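Local coordinates for mRNA export factor MEX67 (PDB 1Q40), which probably works in nuclear export of messenger RNA, its NTF2-like middle domain pairing with a partner protein as in related export receptors, at residues Glu42-Pro54 with Asp69-Thr81. Residues are numbered along the deposited sequence; the frame is centred on the assembly and turned at random.
Sequences ESQFSMQVDSSHP and DFGYYLNNSRNLT
In the NTF2-like domain, the irregular loop 69-81, which leads on to helix 86-91, is tied to the C-terminal end of strand 44-49 through Met47 and Val49. Arg78 N donates to Met47 O at 2.6 Å, within the carbonyl plane, and the CA of Ser77 makes a CA-H...O contact with the same oxygen. Two side chains then bond to the backbone N-H and C=O of Val49. Ser77 holds its OG anti to its own backbone N (chi1 169°), facing the strand, and Val49 N donates to it at 2.9 Å; Asn79 ND2 reaches Val49 O at 3.0 Å. The other end of that amide, Asn79 OD1, accepts from both Thr81 N, in an Asx turn, and Thr81 OG1, which fixes its rotation. A water accepts a hydrogen bond from Met47 N and lies 2.7 Å from Asn76 O. In this domain, where strand 44-49 also runs parallel to strand 198-208, the loop meets both branches of Val49: CG1 lies over one face of the Phe70 ring, 3.9 Å from its centroid, while CG2 presses on Tyr73 CB at 3.5 Å. Ser51 CB touches Phe70 CE1 further along. Selenomethionine Met47, bent at chi2 and chi3, brings SE to the edge of the Tyr73 ring, 4.1 Å from CD1, a Met-aromatic contact, and tucks CE against Tyr73 O and Asn76 CB. Tyr73 OH is hydrogen-bonded to Glu144. Arg78 runs extended past Ser46, its CD 3.6 Å from Ser46 CB, towards the partner protein. Beyond the two segments, an acidic side chain of that other chain forms a salt bridge with Arg78 NH1; Ser46 OG is also hydrogen-bonded to an acidic side chain there.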
loop_
_atom_site.group_PDB
_atom_site.type_symbol
_atom_site.label_atom_id
_atom_site.label_comp_id
_atom_site.label_asym_id
_atom_site.label_seq_id
_atom_site.Cartn_x
_atom_site.Cartn_y
_atom_site.Cartn_z
ATOM N N GLU B 42 0.102 15.562 -17.321
ATOM C CA GLU B 42 0.367 14.124 -17.286
ATOM C C GLU B 42 0.226 13.492 -15.884
ATOM O O GLU B 42 0.331 12.276 -15.743
ATOM C CB GLU B 42 1.772 13.841 -17.846
ATOM C CG GLU B 42 1.908 14.060 -19.352
ATOM C CD GLU B 42 3.208 13.489 -19.926
ATOM O OE1 GLU B 42 4.231 13.416 -19.194
ATOM O OE2 GLU B 42 3.218 13.113 -21.123
ATOM N N SER B 43 -0.009 14.314 -14.862
ATOM C CA SER B 43 -0.123 13.838 -13.484
ATOM C C SER B 43 -1.346 12.933 -13.299
ATOM O O SER B 43 -2.363 13.113 -13.969
ATOM C CB SER B 43 -0.205 15.013 -12.507
ATOM O OG SER B 43 1.007 15.737 -12.480
ATOM N N GLN B 44 -1.227 11.975 -12.380
ATOM C CA GLN B 44 -2.264 10.973 -12.135
ATOM C C GLN B 44 -2.644 10.874 -10.646
ATOM O O GLN B 44 -1.781 10.907 -9.746
ATOM C CB GLN B 44 -1.828 9.600 -12.658
ATOM C CG GLN B 44 -1.583 9.553 -14.149
ATOM C CD GLN B 44 -1.085 8.195 -14.616
ATOM O OE1 GLN B 44 -1.875 7.277 -14.836
ATOM N NE2 GLN B 44 0.223 8.068 -14.777
ATOM N N PHE B 45 -3.950 10.785 -10.410
ATOM C CA PHE B 45 -4.513 10.514 -9.099
ATOM C C PHE B 45 -5.595 9.455 -9.176
ATOM O O PHE B 45 -6.461 9.503 -10.042
ATOM C CB PHE B 45 -5.143 11.764 -8.495
ATOM C CG PHE B 45 -5.840 11.509 -7.187
ATOM C CD1 PHE B 45 -5.105 11.306 -6.028
ATOM C CD2 PHE B 45 -7.236 11.479 -7.113
ATOM C CE1 PHE B 45 -5.744 11.063 -4.806
ATOM C CE2 PHE B 45 -7.874 11.228 -5.899
ATOM C CZ PHE B 45 -7.128 11.020 -4.752
ATOM N N SER B 46 -5.562 8.510 -8.245
ATOM C CA SER B 46 -6.727 7.683 -7.985
ATOM C C SER B 46 -6.807 7.297 -6.514
ATOM O O SER B 46 -5.810 7.341 -5.773
ATOM C CB SER B 46 -6.759 6.454 -8.900
ATOM O OG SER B 46 -5.511 5.783 -8.944
HETATM N N MSE B 47 -8.026 6.980 -6.091
HETATM C CA MSE B 47 -8.327 6.580 -4.726
HETATM C C MSE B 47 -8.945 5.178 -4.737
HETATM O O MSE B 47 -9.766 4.856 -5.606
HETATM C CB MSE B 47 -9.280 7.598 -4.075
HETATM C CG MSE B 47 -9.700 7.266 -2.644
HETATM SE SE MSE B 47 -11.288 6.106 -2.571
HETATM C CE MSE B 47 -12.476 7.121 -3.666
ATOM N N GLN B 48 -8.526 4.350 -3.782
ATOM C CA GLN B 48 -9.018 2.967 -3.647
ATOM C C GLN B 48 -9.506 2.717 -2.215
ATOM O O GLN B 48 -8.900 3.193 -1.260
ATOM C CB GLN B 48 -7.896 1.970 -4.058
ATOM C CG GLN B 48 -6.571 2.099 -3.258
ATOM C CD GLN B 48 -5.453 1.147 -3.729
ATOM O OE1 GLN B 48 -5.670 -0.057 -3.869
ATOM N NE2 GLN B 48 -4.265 1.694 -3.957
ATOM N N VAL B 49 -10.611 1.989 -2.069
ATOM C CA VAL B 49 -11.136 1.578 -0.774
ATOM C C VAL B 49 -10.794 0.099 -0.531
ATOM O O VAL B 49 -10.985 -0.751 -1.410
ATOM C CB VAL B 49 -12.669 1.767 -0.682
ATOM C CG1 VAL B 49 -13.228 1.166 0.607
ATOM C CG2 VAL B 49 -13.023 3.238 -0.793
ATOM N N ASP B 50 -10.271 -0.180 0.662
ATOM C CA ASP B 50 -10.061 -1.553 1.155
ATOM C C ASP B 50 -10.919 -1.787 2.404
ATOM O O ASP B 50 -10.472 -1.589 3.524
ATOM C CB ASP B 50 -8.580 -1.768 1.487
ATOM C CG ASP B 50 -8.271 -3.195 1.931
ATOM O OD1 ASP B 50 -9.198 -4.047 2.001
ATOM O OD2 ASP B 50 -7.106 -3.554 2.231
ATOM N N SER B 51 -12.156 -2.215 2.191
ATOM C CA SER B 51 -13.115 -2.414 3.265
ATOM C C SER B 51 -12.795 -3.633 4.128
ATOM O O SER B 51 -13.338 -3.777 5.219
ATOM C CB SER B 51 -14.537 -2.507 2.699
ATOM O OG SER B 51 -14.719 -3.665 1.899
ATOM N N SER B 52 -11.928 -4.513 3.637
ATOM C CA SER B 52 -11.561 -5.717 4.360
ATOM C C SER B 52 -10.324 -5.561 5.245
ATOM O O SER B 52 -9.885 -6.532 5.867
ATOM C CB SER B 52 -11.311 -6.851 3.371
ATOM O OG SER B 52 -11.291 -8.086 4.077
ATOM N N HIS B 53 -9.738 -4.369 5.283
ATOM C CA HIS B 53 -8.426 -4.212 5.906
ATOM C C HIS B 53 -8.519 -4.450 7.402
ATOM O O HIS B 53 -9.432 -3.947 8.036
ATOM C CB HIS B 53 -7.851 -2.823 5.686
ATOM C CG HIS B 53 -6.360 -2.778 5.762
ATOM N ND1 HIS B 53 -5.563 -2.898 4.648
ATOM C CD2 HIS B 53 -5.519 -2.629 6.815
ATOM C CE1 HIS B 53 -4.295 -2.812 5.008
ATOM N NE2 HIS B 53 -4.240 -2.644 6.318
ATOM N N PRO B 54 -7.578 -5.209 7.962
ATOM C CA PRO B 54 -7.542 -5.430 9.417
ATOM C C PRO B 54 -7.509 -4.139 10.230
ATOM O O PRO B 54 -6.979 -3.117 9.801
ATOM C CB PRO B 54 -6.258 -6.242 9.614
ATOM C CG PRO B 54 -6.139 -7.007 8.320
ATOM C CD PRO B 54 -6.533 -5.986 7.267
ATOM N N ASP B 69 -19.107 2.721 7.243
ATOM C CA ASP B 69 -19.852 3.103 6.050
ATOM C C ASP B 69 -18.938 3.868 5.081
ATOM O O ASP B 69 -18.535 5.003 5.350
ATOM C CB ASP B 69 -21.080 3.936 6.432
ATOM C CG ASP B 69 -22.069 4.089 5.286
ATOM O OD1 ASP B 69 -23.302 3.905 5.506
ATOM O OD2 ASP B 69 -21.712 4.404 4.134
ATOM N N PHE B 70 -18.611 3.239 3.955
ATOM C CA PHE B 70 -17.758 3.852 2.928
ATOM C C PHE B 70 -18.542 4.537 1.786
ATOM O O PHE B 70 -17.986 4.751 0.709
ATOM C CB PHE B 70 -16.828 2.796 2.327
ATOM C CG PHE B 70 -15.791 2.279 3.281
ATOM C CD1 PHE B 70 -15.948 1.046 3.906
ATOM C CD2 PHE B 70 -14.642 3.008 3.526
ATOM C CE1 PHE B 70 -14.967 0.562 4.776
ATOM C CE2 PHE B 70 -13.660 2.541 4.395
ATOM C CZ PHE B 70 -13.818 1.312 5.024
ATOM N N GLY B 71 -19.813 4.875 2.030
ATOM C CA GLY B 71 -20.703 5.467 1.035
ATOM C C GLY B 71 -20.203 6.619 0.171
ATOM O O GLY B 71 -20.522 6.675 -1.007
ATOM N N TYR B 72 -19.421 7.539 0.731
ATOM C CA TYR B 72 -18.878 8.657 -0.059
ATOM C C TYR B 72 -17.731 8.262 -1.004
ATOM O O TYR B 72 -17.428 8.983 -1.952
ATOM C CB TYR B 72 -18.394 9.783 0.864
ATOM C CG TYR B 72 -19.500 10.688 1.381
ATOM C CD1 TYR B 72 -19.638 10.949 2.739
ATOM C CD2 TYR B 72 -20.405 11.275 0.503
ATOM C CE1 TYR B 72 -20.665 11.774 3.217
ATOM C CE2 TYR B 72 -21.431 12.093 0.964
ATOM C CZ TYR B 72 -21.549 12.346 2.318
ATOM O OH TYR B 72 -22.560 13.167 2.748
ATOM N N TYR B 73 -17.113 7.115 -0.739
ATOM C CA TYR B 73 -15.898 6.666 -1.406
ATOM C C TYR B 73 -16.094 5.577 -2.465
ATOM O O TYR B 73 -15.270 5.437 -3.380
ATOM C CB TYR B 73 -14.964 6.096 -0.354
ATOM C CG TYR B 73 -14.522 7.086 0.694
ATOM C CD1 TYR B 73 -13.378 7.846 0.505
ATOM C CD2 TYR B 73 -15.237 7.258 1.866
ATOM C CE1 TYR B 73 -12.953 8.764 1.451
ATOM C CE2 TYR B 73 -14.810 8.182 2.849
ATOM C CZ TYR B 73 -13.661 8.915 2.635
ATOM O OH TYR B 73 -13.206 9.834 3.557
ATOM N N LEU B 74 -17.168 4.805 -2.343
ATOM C CA LEU B 74 -17.299 3.567 -3.105
ATOM C C LEU B 74 -17.433 3.762 -4.603
ATOM O O LEU B 74 -16.871 2.984 -5.373
ATOM C CB LEU B 74 -18.489 2.739 -2.611
ATOM C CG LEU B 74 -18.350 2.104 -1.243
ATOM C CD1 LEU B 74 -19.680 1.496 -0.853
ATOM C CD2 LEU B 74 -17.276 1.055 -1.246
ATOM N N ASN B 75 -18.188 4.764 -5.035
ATOM C CA ASN B 75 -18.402 4.930 -6.481
ATOM C C ASN B 75 -17.119 5.307 -7.216
ATOM O O ASN B 75 -16.928 4.942 -8.374
ATOM C CB ASN B 75 -19.481 5.964 -6.786
ATOM C CG ASN B 75 -19.868 5.964 -8.252
ATOM O OD1 ASN B 75 -20.188 4.915 -8.821
ATOM N ND2 ASN B 75 -19.814 7.130 -8.879
ATOM N N ASN B 76 -16.240 6.028 -6.528
ATOM C CA ASN B 76 -14.982 6.458 -7.109
ATOM C C ASN B 76 -13.778 5.568 -6.791
ATOM O O ASN B 76 -12.669 5.865 -7.238
ATOM C CB ASN B 76 -14.701 7.893 -6.679
ATOM C CG ASN B 76 -15.667 8.885 -7.316
ATOM O OD1 ASN B 76 -16.257 8.604 -8.363
ATOM N ND2 ASN B 76 -15.845 10.036 -6.682
ATOM N N SER B 77 -13.993 4.492 -6.041
ATOM C CA SER B 77 -12.908 3.613 -5.609
ATOM C C SER B 77 -12.313 2.822 -6.766
ATOM O O SER B 77 -13.020 2.128 -7.482
ATOM C CB SER B 77 -13.399 2.640 -4.523
ATOM O OG SER B 77 -12.446 1.613 -4.267
ATOM N N ARG B 78 -11.008 2.938 -6.944
ATOM C CA ARG B 78 -10.285 2.230 -8.001
ATOM C C ARG B 78 -9.537 1.042 -7.395
ATOM O O ARG B 78 -8.338 0.851 -7.633
ATOM C CB ARG B 78 -9.316 3.188 -8.705
ATOM C CG ARG B 78 -8.908 2.706 -10.079
ATOM C CD ARG B 78 -8.019 3.689 -10.825
ATOM N NE ARG B 78 -7.788 3.271 -12.201
ATOM C CZ ARG B 78 -6.594 3.067 -12.760
ATOM N NH1 ARG B 78 -5.477 3.190 -12.068
ATOM N NH2 ARG B 78 -6.527 2.696 -14.030
ATOM N N ASN B 79 -10.247 0.264 -6.577
ATOM C CA ASN B 79 -9.738 -1.014 -6.105
ATOM C C ASN B 79 -9.869 -1.944 -7.289
ATOM O O ASN B 79 -10.972 -2.431 -7.623
ATOM C CB ASN B 79 -10.521 -1.517 -4.888
ATOM C CG ASN B 79 -10.027 -2.869 -4.379
ATOM O OD1 ASN B 79 -9.413 -3.649 -5.122
ATOM N ND2 ASN B 79 -10.321 -3.166 -3.107
ATOM N N LEU B 80 -8.748 -2.168 -7.958
ATOM C CA LEU B 80 -8.758 -2.868 -9.237
ATOM C C LEU B 80 -9.004 -4.375 -9.137
ATOM O O LEU B 80 -9.171 -5.038 -10.166
ATOM C CB LEU B 80 -7.457 -2.569 -10.007
ATOM C CG LEU B 80 -7.330 -1.109 -10.452
ATOM C CD1 LEU B 80 -5.977 -0.860 -11.090
ATOM C CD2 LEU B 80 -8.462 -0.726 -11.427
ATOM N N THR B 81 -9.040 -4.928 -7.925
ATOM C CA THR B 81 -9.505 -6.322 -7.765
ATOM C C THR B 81 -11.025 -6.436 -7.849
ATOM O O THR B 81 -11.548 -7.539 -7.956
ATOM C CB THR B 81 -9.082 -6.944 -6.416
ATOM O OG1 THR B 81 -9.758 -6.271 -5.337
ATOM C CG2 THR B 81 -7.590 -6.773 -6.150
HETATM O O HOH W 1 -10.391 7.183 -7.876
#